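Local coordinates for protein DyP-type peroxidase (Pleurotus ostreatus PC15, PDB 6FSK) that is a fungal heme b peroxidase of the dye-decolorizing (DyP) family that probably uses hydrogen peroxide to oxidise dyes and manganese(II) ions, at residues Thr22-Asp27 and Ala164-Val169; Asn76-His81 and Phe470-Ile475; Ser285-Glu290 and Pro298-Asp303; Pro325-Ile330 and Arg440-Thr445. The protein carries 1 engineered substitution. All blocks are in the same frame, centred on the assembly; numbering follows the deposited sequence.

Contact 1: Thr22-Asp27 and Ala164-Val169; sequences TYFFFD and ASISEV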
# COMPACT_ATOMS: atom_id res chain seq x y z
N THR A 22 14.86 5.12 2.80
CA THR A 22 15.53 3.85 2.93
C THR A 22 14.89 2.99 4.01
O THR A 22 14.67 3.44 5.13
CB THR A 22 17.01 4.06 3.21
OG1 THR A 22 17.59 4.68 2.05
CG2 THR A 22 17.70 2.75 3.48
N TYR A 23 14.65 1.72 3.64
CA TYR A 23 14.15 0.71 4.54
C TYR A 23 15.31 -0.25 4.87
O TYR A 23 15.84 -0.91 3.96
CB TYR A 23 12.96 -0.05 4.02
CG TYR A 23 11.71 0.74 3.82
CD1 TYR A 23 11.48 1.45 2.66
CD2 TYR A 23 10.72 0.75 4.84
CE1 TYR A 23 10.31 2.18 2.47
CE2 TYR A 23 9.57 1.50 4.70
CZ TYR A 23 9.36 2.20 3.50
OH TYR A 23 8.14 2.93 3.39
N PHE A 24 15.72 -0.24 6.14
CA PHE A 24 16.82 -1.04 6.63
C PHE A 24 16.27 -2.24 7.43
O PHE A 24 15.73 -2.11 8.56
CB PHE A 24 17.74 -0.17 7.48
CG PHE A 24 18.91 -0.87 8.09
CD1 PHE A 24 20.06 -1.01 7.29
CD2 PHE A 24 18.88 -1.41 9.39
CE1 PHE A 24 21.20 -1.66 7.83
CE2 PHE A 24 20.03 -2.08 9.93
CZ PHE A 24 21.14 -2.19 9.14
N PHE A 25 16.38 -3.43 6.85
CA PHE A 25 15.83 -4.65 7.44
C PHE A 25 16.91 -5.39 8.24
O PHE A 25 18.02 -5.58 7.75
CB PHE A 25 15.27 -5.57 6.36
CG PHE A 25 14.18 -4.94 5.54
CD1 PHE A 25 12.90 -4.95 6.02
CD2 PHE A 25 14.41 -4.38 4.31
CE1 PHE A 25 11.84 -4.38 5.27
CE2 PHE A 25 13.37 -3.78 3.58
CZ PHE A 25 12.11 -3.77 4.08
N PHE A 26 16.60 -5.73 9.49
CA PHE A 26 17.62 -6.22 10.40
C PHE A 26 17.16 -7.44 11.15
O PHE A 26 15.93 -7.78 11.28
CB PHE A 26 18.03 -5.11 11.36
CG PHE A 26 16.95 -4.70 12.34
CD1 PHE A 26 16.82 -5.31 13.56
CD2 PHE A 26 16.13 -3.65 12.06
CE1 PHE A 26 15.85 -4.89 14.44
CE2 PHE A 26 15.15 -3.24 12.91
CZ PHE A 26 15.01 -3.86 14.11
N ASP A 27 18.17 -8.15 11.70
CA ASP A 27 17.99 -9.20 12.70
C ASP A 27 18.66 -8.70 13.98
O ASP A 27 19.60 -7.91 13.96
CB ASP A 27 18.61 -10.49 12.34
CG ASP A 27 17.96 -11.18 11.24
OD1 ASP A 27 16.70 -11.10 11.08
OD2 ASP A 27 18.73 -11.85 10.45
N ALA A 164 28.04 -5.15 17.65
CA ALA A 164 26.70 -4.89 17.09
C ALA A 164 25.64 -5.60 17.91
O ALA A 164 25.79 -6.77 18.23
CB ALA A 164 26.67 -5.43 15.66
N SER A 165 24.46 -4.97 17.98
CA SER A 165 23.33 -5.71 18.48
C SER A 165 22.29 -6.10 17.44
O SER A 165 21.37 -6.82 17.73
CB SER A 165 22.62 -4.92 19.58
OG SER A 165 22.16 -3.70 19.08
N ILE A 166 22.49 -5.59 16.22
CA ILE A 166 21.66 -6.06 15.10
C ILE A 166 22.58 -6.31 13.92
O ILE A 166 23.70 -5.74 13.85
CB ILE A 166 20.60 -5.02 14.71
CG1 ILE A 166 21.16 -3.70 14.10
CG2 ILE A 166 19.65 -4.72 15.90
CD1 ILE A 166 20.22 -2.57 13.81
N SER A 167 22.04 -6.98 12.91
CA SER A 167 22.75 -7.09 11.65
C SER A 167 21.83 -6.80 10.49
O SER A 167 20.61 -7.04 10.60
CB SER A 167 23.24 -8.49 11.64
OG SER A 167 23.11 -9.19 10.48
N GLU A 168 22.40 -6.24 9.44
CA GLU A 168 21.65 -5.92 8.22
C GLU A 168 21.30 -7.22 7.50
O GLU A 168 22.19 -8.05 7.21
CB GLU A 168 22.45 -4.99 7.30
CG GLU A 168 21.65 -4.77 6.00
CD GLU A 168 22.33 -3.78 5.01
OE1 GLU A 168 23.40 -3.18 5.28
OE2 GLU A 168 21.74 -3.59 3.94
N VAL A 169 20.01 -7.40 7.18
CA VAL A 169 19.55 -8.44 6.27
C VAL A 169 19.72 -7.88 4.85
O VAL A 169 20.26 -8.55 3.96
CB VAL A 169 18.11 -8.92 6.58
CG1 VAL A 169 17.68 -9.88 5.47
CG2 VAL A 169 18.10 -9.61 7.97
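Ile166 pushes its two branches into the hollow between the rings of Phe24 and Phe26, which stand two residues apart on the neighbouring strand. CD1 comes in at the edge of the Phe24 ring, 3.9 Å from Phe24 CE2, while CG2 rests 3.7 Å from Phe26 CD1. With CG anti to the backbone N (chi1 178°), Phe24 lays its ring across to the second strand, where the methylenes of Glu168 fit against its far end, Glu168 CB lying 3.6 Å from Phe24 CE1. Replacing Phe24 by an alanine would probably open a gap beside Ile166 CD1 and take away the ring that covers the Glu168 methylenes. Strand 166-175 is an outermost strand of a large antiparallel sheet, and it pairs with strand 20-28 in the 4-1-3-2 order of the ferredoxin-like DyP domain. Asp27 and Ser167 form a hydrogen-bonded pair, with Asp27 N 2.9 Å from Ser167 O, and the Val169 N to Phe25 O bond of 2.8 Å continues the ladder. On the face bearing Asp27, Val169 CG2 nestles against the carboxylate, 3.4 Å from Asp27 OD2. Phe34 of helix 31-41 covers Phe26 and Ile166, and Glu168 OE2 turns to His171 ND1.

Contact 2: Asn76-His81 and Phe470-Ile475; sequences NVSFSH and FFSPSI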
# COMPACT_ATOMS: atom_id res chain seq x y z
N ASN A 76 11.29 5.93 11.63
CA ASN A 76 10.30 5.09 12.32
C ASN A 76 10.88 3.66 12.39
O ASN A 76 11.93 3.32 11.77
CB ASN A 76 8.94 5.02 11.57
CG ASN A 76 7.93 6.10 11.99
OD1 ASN A 76 6.74 5.92 11.70
ND2 ASN A 76 8.36 7.18 12.67
N VAL A 77 10.23 2.78 13.15
CA VAL A 77 10.70 1.44 13.42
C VAL A 77 9.54 0.46 13.53
O VAL A 77 8.48 0.84 14.08
CB VAL A 77 11.60 1.32 14.70
CG1 VAL A 77 10.76 1.56 15.99
CG2 VAL A 77 12.28 -0.05 14.77
N SER A 78 9.67 -0.79 13.06
CA SER A 78 8.58 -1.72 13.09
C SER A 78 9.14 -3.12 13.24
O SER A 78 10.27 -3.35 12.81
CB SER A 78 7.72 -1.51 11.84
OG SER A 78 6.40 -1.98 11.93
N PHE A 79 8.41 -3.99 13.90
CA PHE A 79 8.91 -5.30 14.26
C PHE A 79 8.05 -6.41 13.76
O PHE A 79 6.78 -6.37 13.86
CB PHE A 79 9.00 -5.44 15.81
CG PHE A 79 10.01 -4.58 16.42
CD1 PHE A 79 11.32 -5.03 16.54
CD2 PHE A 79 9.71 -3.31 16.81
CE1 PHE A 79 12.30 -4.21 17.06
CE2 PHE A 79 10.67 -2.46 17.37
CZ PHE A 79 11.99 -2.92 17.45
N SER A 80 8.69 -7.48 13.24
CA SER A 80 7.93 -8.62 12.81
C SER A 80 7.59 -9.56 13.94
O SER A 80 8.11 -9.45 15.03
CB SER A 80 8.73 -9.41 11.75
OG SER A 80 9.85 -10.06 12.42
N HIS A 81 6.77 -10.57 13.64
CA HIS A 81 6.44 -11.56 14.66
C HIS A 81 7.67 -12.32 15.07
O HIS A 81 7.91 -12.51 16.25
CB HIS A 81 5.39 -12.47 14.17
CG HIS A 81 5.13 -13.63 15.11
ND1 HIS A 81 4.43 -13.49 16.28
CD2 HIS A 81 5.54 -14.90 15.05
CE1 HIS A 81 4.36 -14.67 16.89
NE2 HIS A 81 5.01 -15.55 16.15
N PHE A 470 4.89 -6.27 9.72
CA PHE A 470 5.49 -5.70 10.90
C PHE A 470 4.43 -4.99 11.76
O PHE A 470 3.32 -4.75 11.29
CB PHE A 470 6.56 -4.66 10.57
CG PHE A 470 7.70 -5.14 9.68
CD1 PHE A 470 8.84 -5.69 10.17
CD2 PHE A 470 7.56 -5.09 8.35
CE1 PHE A 470 9.85 -6.10 9.33
CE2 PHE A 470 8.59 -5.46 7.49
CZ PHE A 470 9.71 -5.97 7.99
N PHE A 471 4.78 -4.74 13.01
CA PHE A 471 3.97 -3.94 13.94
C PHE A 471 4.79 -2.77 14.41
O PHE A 471 5.90 -2.99 14.94
CB PHE A 471 3.44 -4.84 15.07
CG PHE A 471 2.50 -4.12 15.99
CD1 PHE A 471 1.18 -3.97 15.59
CD2 PHE A 471 2.89 -3.65 17.21
CE1 PHE A 471 0.24 -3.29 16.40
CE2 PHE A 471 1.92 -3.03 18.05
CZ PHE A 471 0.64 -2.87 17.65
N SER A 472 4.28 -1.56 14.21
CA SER A 472 4.90 -0.33 14.60
C SER A 472 4.40 0.10 16.00
O SER A 472 3.27 0.54 16.08
CB SER A 472 4.52 0.75 13.61
OG SER A 472 5.20 0.52 12.33
N PRO A 473 5.21 -0.11 17.04
CA PRO A 473 4.64 0.10 18.34
C PRO A 473 4.58 1.58 18.66
O PRO A 473 5.23 2.46 18.06
CB PRO A 473 5.62 -0.66 19.30
CG PRO A 473 6.45 -1.54 18.36
CD PRO A 473 6.56 -0.72 17.12
N SER A 474 3.83 1.91 19.72
CA SER A 474 3.81 3.27 20.22
C SER A 474 5.10 3.62 20.94
O SER A 474 5.87 2.73 21.26
CB SER A 474 2.63 3.35 21.25
OG SER A 474 3.04 2.73 22.50
N ILE A 475 5.30 4.91 21.19
CA ILE A 475 6.50 5.35 21.88
C ILE A 475 6.54 4.75 23.29
O ILE A 475 7.57 4.20 23.68
CB ILE A 475 6.61 6.86 21.89
CG1 ILE A 475 6.60 7.49 20.45
CG2 ILE A 475 7.83 7.29 22.70
CD1 ILE A 475 7.74 6.96 19.60
O HOH W 1 5.46 3.35 11.38
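Phe79 and Phe471 form an antiparallel hydrogen-bonded pair, Phe79 N lying 2.9 Å from Phe471 O and Phe471 N 2.7 Å from Phe79 O; both donors stand above the carbonyl planes, and the short strand segments run at 139° to each other. The CB of Ser78 points toward the partner strand. Its OG, anti to its own backbone N (chi1 -159°), meets Ser472 OG at 2.8 Å in a hydroxyl-to-hydroxyl hydrogen bond and also presses on the CB of Phe470, 3.0 Å away. A water carries this polar thread on: it lies 3.0 Å from Ser472 OG and donates to Asn76 OD1, which also accepts from Asp11 N, so these buried polar groups are linked in a chain. The edge of the Phe470 ring faces the backbone carbon C of Phe79, and its CD1 lies 3.6 Å from Ser80 N. On the face bearing Phe79 and Phe471, the Pro473 ring meets Phe79 at about a right angle, Pro473 CG being 4.0 Å from Phe79 CD2. Phe482 packs on that same phenylalanine. The pair lies inside the eight-stranded sheet, strand 134-140 flanking 74-80 and strand 238-247 flanking 462-472, with Val135 and Leu240 both touching Ser78 and Phe470. Both segments lead into helices: Ser80, its OG also hydrogen-bonded to Ile132 O, is the N-cap of helix 81-86, and Ser474 that of helix 475-481.

Contact 3: Ser285-Glu290 and Pro298-Asp303; sequences SGAPIE and PKLAAD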
# COMPACT_ATOMS: atom_id res chain seq x y z
N SER A 285 -3.70 11.21 -15.11
CA SER A 285 -3.76 12.43 -14.32
C SER A 285 -4.29 12.31 -12.89
O SER A 285 -4.02 13.18 -12.06
CB SER A 285 -4.76 13.36 -15.02
OG SER A 285 -6.10 12.90 -14.96
N GLY A 286 -5.08 11.27 -12.61
CA GLY A 286 -5.76 11.08 -11.37
C GLY A 286 -7.26 11.31 -11.49
O GLY A 286 -8.02 11.06 -10.56
N ALA A 287 -7.74 11.80 -12.64
CA ALA A 287 -9.15 12.02 -12.78
C ALA A 287 -9.91 10.66 -12.73
O ALA A 287 -9.57 9.77 -13.49
CB ALA A 287 -9.47 12.75 -14.08
N PRO A 288 -10.94 10.53 -11.91
CA PRO A 288 -11.62 9.29 -11.80
C PRO A 288 -12.52 9.07 -12.97
O PRO A 288 -13.27 9.99 -13.36
CB PRO A 288 -12.38 9.41 -10.50
CG PRO A 288 -12.58 10.91 -10.34
CD PRO A 288 -11.44 11.52 -10.95
N ILE A 289 -12.48 7.87 -13.55
CA ILE A 289 -13.32 7.57 -14.70
C ILE A 289 -14.79 7.57 -14.28
O ILE A 289 -15.68 7.80 -15.14
CB ILE A 289 -12.93 6.24 -15.41
CG1 ILE A 289 -13.23 5.09 -14.52
CG2 ILE A 289 -11.49 6.33 -15.90
CD1 ILE A 289 -12.78 3.78 -15.14
N GLU A 290 -15.16 7.31 -13.02
CA GLU A 290 -16.53 7.32 -12.62
C GLU A 290 -17.17 8.70 -12.86
O GLU A 290 -18.37 8.77 -13.14
CB GLU A 290 -16.65 6.90 -11.16
CG GLU A 290 -18.01 6.85 -10.53
CD GLU A 290 -18.96 5.82 -11.14
OE1 GLU A 290 -18.54 4.91 -11.93
OE2 GLU A 290 -20.16 5.91 -10.78
N PRO A 298 -7.87 16.92 -16.68
CA PRO A 298 -6.72 17.29 -15.80
C PRO A 298 -7.02 18.31 -14.72
O PRO A 298 -6.44 18.25 -13.65
CB PRO A 298 -5.68 17.82 -16.78
CG PRO A 298 -6.06 17.16 -18.10
CD PRO A 298 -7.54 17.07 -18.12
N LYS A 299 -8.01 19.16 -14.93
CA LYS A 299 -8.38 20.13 -13.91
C LYS A 299 -9.09 19.45 -12.72
O LYS A 299 -8.81 19.76 -11.53
CB LYS A 299 -9.33 21.18 -14.51
CG LYS A 299 -9.91 22.15 -13.48
CD LYS A 299 -10.72 23.32 -14.06
CE LYS A 299 -10.98 24.33 -12.94
NZ LYS A 299 -11.30 25.69 -13.44
N LEU A 300 -9.95 18.50 -13.07
CA LEU A 300 -10.63 17.68 -12.05
C LEU A 300 -9.57 16.93 -11.27
O LEU A 300 -9.64 16.84 -10.02
CB LEU A 300 -11.61 16.68 -12.71
CG LEU A 300 -12.20 15.60 -11.83
CD1 LEU A 300 -12.97 16.13 -10.66
CD2 LEU A 300 -13.07 14.66 -12.65
N ALA A 301 -8.65 16.33 -12.00
CA ALA A 301 -7.57 15.52 -11.38
C ALA A 301 -6.83 16.32 -10.29
O ALA A 301 -6.51 15.78 -9.25
CB ALA A 301 -6.63 15.01 -12.43
N ALA A 302 -6.54 17.57 -10.55
CA ALA A 302 -5.70 18.38 -9.68
C ALA A 302 -6.49 18.93 -8.52
O ALA A 302 -5.88 19.50 -7.64
CB ALA A 302 -5.18 19.56 -10.50
N ASP A 303 -7.81 18.74 -8.45
CA ASP A 303 -8.64 19.33 -7.40
C ASP A 303 -9.04 18.25 -6.37
O ASP A 303 -9.98 17.47 -6.61
CB ASP A 303 -9.89 19.91 -8.04
CG ASP A 303 -10.80 20.73 -7.06
OD1 ASP A 303 -10.50 20.73 -5.83
OD2 ASP A 303 -11.79 21.37 -7.55
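Ser285 meets Ala301 through its hydroxyl: OG is tucked between the backbone N and the carbonyl carbon (chi1 68°), which sets it 3.3 Å from Ala301 CB. From the helix side Leu300 reaches out with CG anti to its N (chi1 169°), and its CD2 meets Pro288 CD tip to tip at 3.9 Å. The Ala301 methyl fills the bend of segment 285-290, 3.2 Å from Ser285 O and 4.0 Å from Ala287 CB. Gly286 lines this bend closely; a CB there would be jammed against the carbonyl O of Ser285. No hydrogen bond crosses between the segments, but Ser285 OG fixes the bend from within by accepting from Ala287 N at 3.0 Å with a nearly straight N-H (165°), and it is also bonded to Asp296 OD1. Changing Ser285 to an alanine would probably deprive the Ala287 N-H and Asp296 OD1 of their common partner and let the bend shift over the Ala301 methyl. The arrangement is an ST turn seated on the short helix 298-302, and it borders the heme pocket: Gly286 CA is about 6 Å from the nearest heme atom and the glycine adjoins Ile193, a heme-binding residue.

Contact 4: Pro325-Ile330 and Arg440-Thr445; sequences PFAAHI and RQISGT. With HEM (protoporphyrin IX containing Fe), chain C.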
# COMPACT_ATOMS: atom_id res chain seq x y z
N PRO A 325 -15.29 -0.42 -15.20
CA PRO A 325 -15.37 -1.87 -14.99
C PRO A 325 -15.51 -2.22 -13.54
O PRO A 325 -14.89 -1.59 -12.69
CB PRO A 325 -14.05 -2.41 -15.60
CG PRO A 325 -13.58 -1.31 -16.52
CD PRO A 325 -14.03 -0.04 -15.89
N PHE A 326 -16.20 -3.29 -13.23
CA PHE A 326 -16.24 -3.78 -11.86
C PHE A 326 -14.87 -4.16 -11.31
O PHE A 326 -14.63 -4.01 -10.10
CB PHE A 326 -17.24 -4.94 -11.74
CG PHE A 326 -18.67 -4.56 -12.05
CD1 PHE A 326 -19.19 -3.34 -11.72
CD2 PHE A 326 -19.46 -5.48 -12.69
CE1 PHE A 326 -20.55 -3.01 -12.01
CE2 PHE A 326 -20.79 -5.17 -13.00
CZ PHE A 326 -21.30 -3.92 -12.66
N ALA A 327 -13.98 -4.60 -12.21
CA ALA A 327 -12.65 -5.09 -11.81
C ALA A 327 -11.54 -4.03 -11.88
O ALA A 327 -10.37 -4.31 -11.76
CB ALA A 327 -12.24 -6.31 -12.61
N ALA A 328 -11.91 -2.75 -12.04
CA ALA A 328 -10.91 -1.67 -11.98
C ALA A 328 -10.18 -1.73 -10.65
O ALA A 328 -10.81 -2.05 -9.62
CB ALA A 328 -11.59 -0.34 -12.13
N HIS A 329 -8.88 -1.41 -10.66
CA HIS A 329 -8.09 -1.56 -9.42
C HIS A 329 -8.62 -0.86 -8.23
O HIS A 329 -8.75 -1.42 -7.18
CB HIS A 329 -6.69 -1.11 -9.72
CG HIS A 329 -5.79 -1.11 -8.53
ND1 HIS A 329 -5.51 -2.23 -7.80
CD2 HIS A 329 -5.06 -0.11 -7.99
CE1 HIS A 329 -4.63 -1.92 -6.85
NE2 HIS A 329 -4.41 -0.62 -6.90
N ILE A 330 -9.04 0.37 -8.41
CA ILE A 330 -9.49 1.12 -7.21
C ILE A 330 -10.79 0.54 -6.69
O ILE A 330 -11.11 0.69 -5.51
CB ILE A 330 -9.65 2.67 -7.42
CG1 ILE A 330 -10.83 3.02 -8.35
CG2 ILE A 330 -8.32 3.25 -7.86
CD1 ILE A 330 -11.07 4.53 -8.46
N ARG A 440 -5.05 -15.39 -16.15
CA ARG A 440 -5.95 -14.34 -15.64
C ARG A 440 -6.66 -13.57 -16.75
O ARG A 440 -6.08 -13.35 -17.85
CB ARG A 440 -5.14 -13.37 -14.79
CG ARG A 440 -4.60 -13.95 -13.53
CD ARG A 440 -3.75 -13.00 -12.66
NE ARG A 440 -2.68 -12.52 -13.49
CZ ARG A 440 -2.45 -11.26 -13.78
NH1 ARG A 440 -3.00 -10.27 -13.10
NH2 ARG A 440 -1.57 -10.99 -14.74
N GLN A 441 -7.88 -13.18 -16.53
CA GLN A 441 -8.72 -12.43 -17.48
C GLN A 441 -9.37 -11.28 -16.71
O GLN A 441 -9.52 -11.34 -15.46
CB GLN A 441 -9.87 -13.36 -17.97
CG GLN A 441 -9.29 -14.29 -19.00
CD GLN A 441 -10.07 -15.46 -19.60
OE1 GLN A 441 -11.31 -15.52 -19.75
NE2 GLN A 441 -9.28 -16.35 -20.09
N ILE A 442 -9.75 -10.26 -17.48
CA ILE A 442 -10.48 -9.13 -17.02
C ILE A 442 -11.60 -8.81 -17.97
O ILE A 442 -11.36 -8.73 -19.18
CB ILE A 442 -9.61 -7.91 -16.66
CG1 ILE A 442 -10.51 -6.81 -16.09
CG2 ILE A 442 -8.79 -7.42 -17.84
CD1 ILE A 442 -9.75 -5.68 -15.42
N SER A 443 -12.85 -8.70 -17.48
CA SER A 443 -13.99 -8.38 -18.34
C SER A 443 -14.42 -6.96 -18.12
O SER A 443 -13.96 -6.28 -17.18
CB SER A 443 -15.15 -9.34 -18.01
OG SER A 443 -15.78 -8.99 -16.82
N GLY A 444 -15.35 -6.48 -18.92
CA GLY A 444 -15.97 -5.21 -18.72
C GLY A 444 -15.18 -4.02 -19.20
O GLY A 444 -15.64 -2.88 -19.05
N THR A 445 -13.98 -4.21 -19.78
CA THR A 445 -13.18 -3.07 -20.19
C THR A 445 -13.76 -2.32 -21.42
O THR A 445 -13.51 -1.14 -21.51
CB THR A 445 -11.71 -3.43 -20.38
OG1 THR A 445 -11.51 -4.32 -21.47
CG2 THR A 445 -11.08 -3.98 -19.05
CHA HEM C . -5.27 3.06 -5.29
CHB HEM C . -1.58 1.89 -8.15
CHC HEM C . -0.64 -1.87 -5.30
CHD HEM C . -4.54 -0.89 -2.59
C1A HEM C . -4.35 3.11 -6.33
C2A HEM C . -4.29 4.11 -7.36
C3A HEM C . -3.23 3.82 -8.13
C4A HEM C . -2.69 2.59 -7.63
CMA HEM C . -2.81 4.53 -9.37
CAA HEM C . -5.28 5.25 -7.52
CBA HEM C . -4.94 6.58 -6.87
CGA HEM C . -5.02 6.54 -5.37
O1A HEM C . -6.12 6.54 -4.80
O2A HEM C . -3.94 6.52 -4.73
C1B HEM C . -0.96 0.74 -7.65
C2B HEM C . 0.19 0.13 -8.14
C3B HEM C . 0.51 -0.92 -7.35
C4B HEM C . -0.55 -0.95 -6.33
CMB HEM C . 0.94 0.53 -9.39
CAB HEM C . 1.59 -1.94 -7.38
CBB HEM C . 2.73 -1.75 -8.01
C1C HEM C . -1.61 -2.04 -4.37
C2C HEM C . -1.77 -3.06 -3.41
C3C HEM C . -2.88 -2.82 -2.65
C4C HEM C . -3.41 -1.56 -3.10
CMC HEM C . -0.81 -4.21 -3.26
CAC HEM C . -3.55 -3.60 -1.58
CBC HEM C . -3.48 -4.95 -1.47
C1D HEM C . -5.00 0.32 -3.09
C2D HEM C . -6.10 1.06 -2.38
C3D HEM C . -6.26 2.21 -3.14
C4D HEM C . -5.35 2.08 -4.27
CMD HEM C . -6.80 0.69 -1.14
CAD HEM C . -7.28 3.32 -2.94
CBD HEM C . -8.61 3.01 -3.56
CGD HEM C . -9.64 4.07 -3.23
O1D HEM C . -10.25 4.51 -4.24
O2D HEM C . -9.74 4.50 -2.10
NA HEM C . -3.42 2.09 -6.55
NB HEM C . -1.45 0.03 -6.60
NC HEM C . -2.73 -1.18 -4.24
ND HEM C . -4.66 0.93 -4.23
FE HEM C . -3.12 0.44 -5.45
O HOH W 2 -15.10 -6.05 -14.50
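A water between the segments is gripped from both sides: Ala327 N donates to it at 2.9 Å, and it lies 2.9 Å from Ser443 O, to which it can donate. It is the polar link across a contact that has no direct hydrogen bond. Beside it, the Ala327 methyl meets the end of Ile442, 3.8 Å from Ile442 CD1. The isoleucine stretches out for this, with CG1 anti to the backbone N (chi1 -176°), so that the ethyl branch rather than CG2 does the touching. At the other end the ring of Pro325 lies over the peptide of Gly444, with Pro325 CG 3.6 Å from Gly444 O. Gly444 has a positive phi of 80°, and a CB on it would come close to Pro325 CB. Gly444 O also accepts from Arg278 NH2 of helix 268-280. Segment 325-328 is a type I beta turn, closed by Ala328 N to Pro325 O, and Ala328 is the N-cap of helix 329-333. The helix opens with His329, whose NE2 binds the heme iron at 2.2 Å; NA of the porphyrin lies in the plane of the imidazole, at its edge. His329 ND1 is hydrogen-bonded to Asp428 OD2, so the imidazole is held at both nitrogens, which probably fixes its rotation. Ile330 packs on the heme, its CG2 3.7 Å from heme CAA. Strand 441-443, paired with 453-455, thus backs the turn that leads into the proximal histidine, the axial heme ligand of DyP-type peroxidases.

Overall arrangement
Contacts 1 and 2 belong to one antiparallel sheet and touch directly, Phe25 CE1 lying 3.8 Å from Phe470 CZ and Phe26 CZ 4.0 Å from Phe79 CE1; their centres are 14 Å apart. Contacts 3 and 4 lie on the opposite side of the chain's centre, around the heme, with centres 20 Å apart, and they meet where Ile289 CD1 is 4.1 Å from Pro325 CD. Contact 4 supplies the iron ligand, whereas contact 3 borders the pocket. The nearest atoms of contacts 1 and 4 are about 17 Å apart. Along the chain, contact 2 closes a long loop within which contacts 3 and 4 are nested, while its segments alternate with those of contact 1.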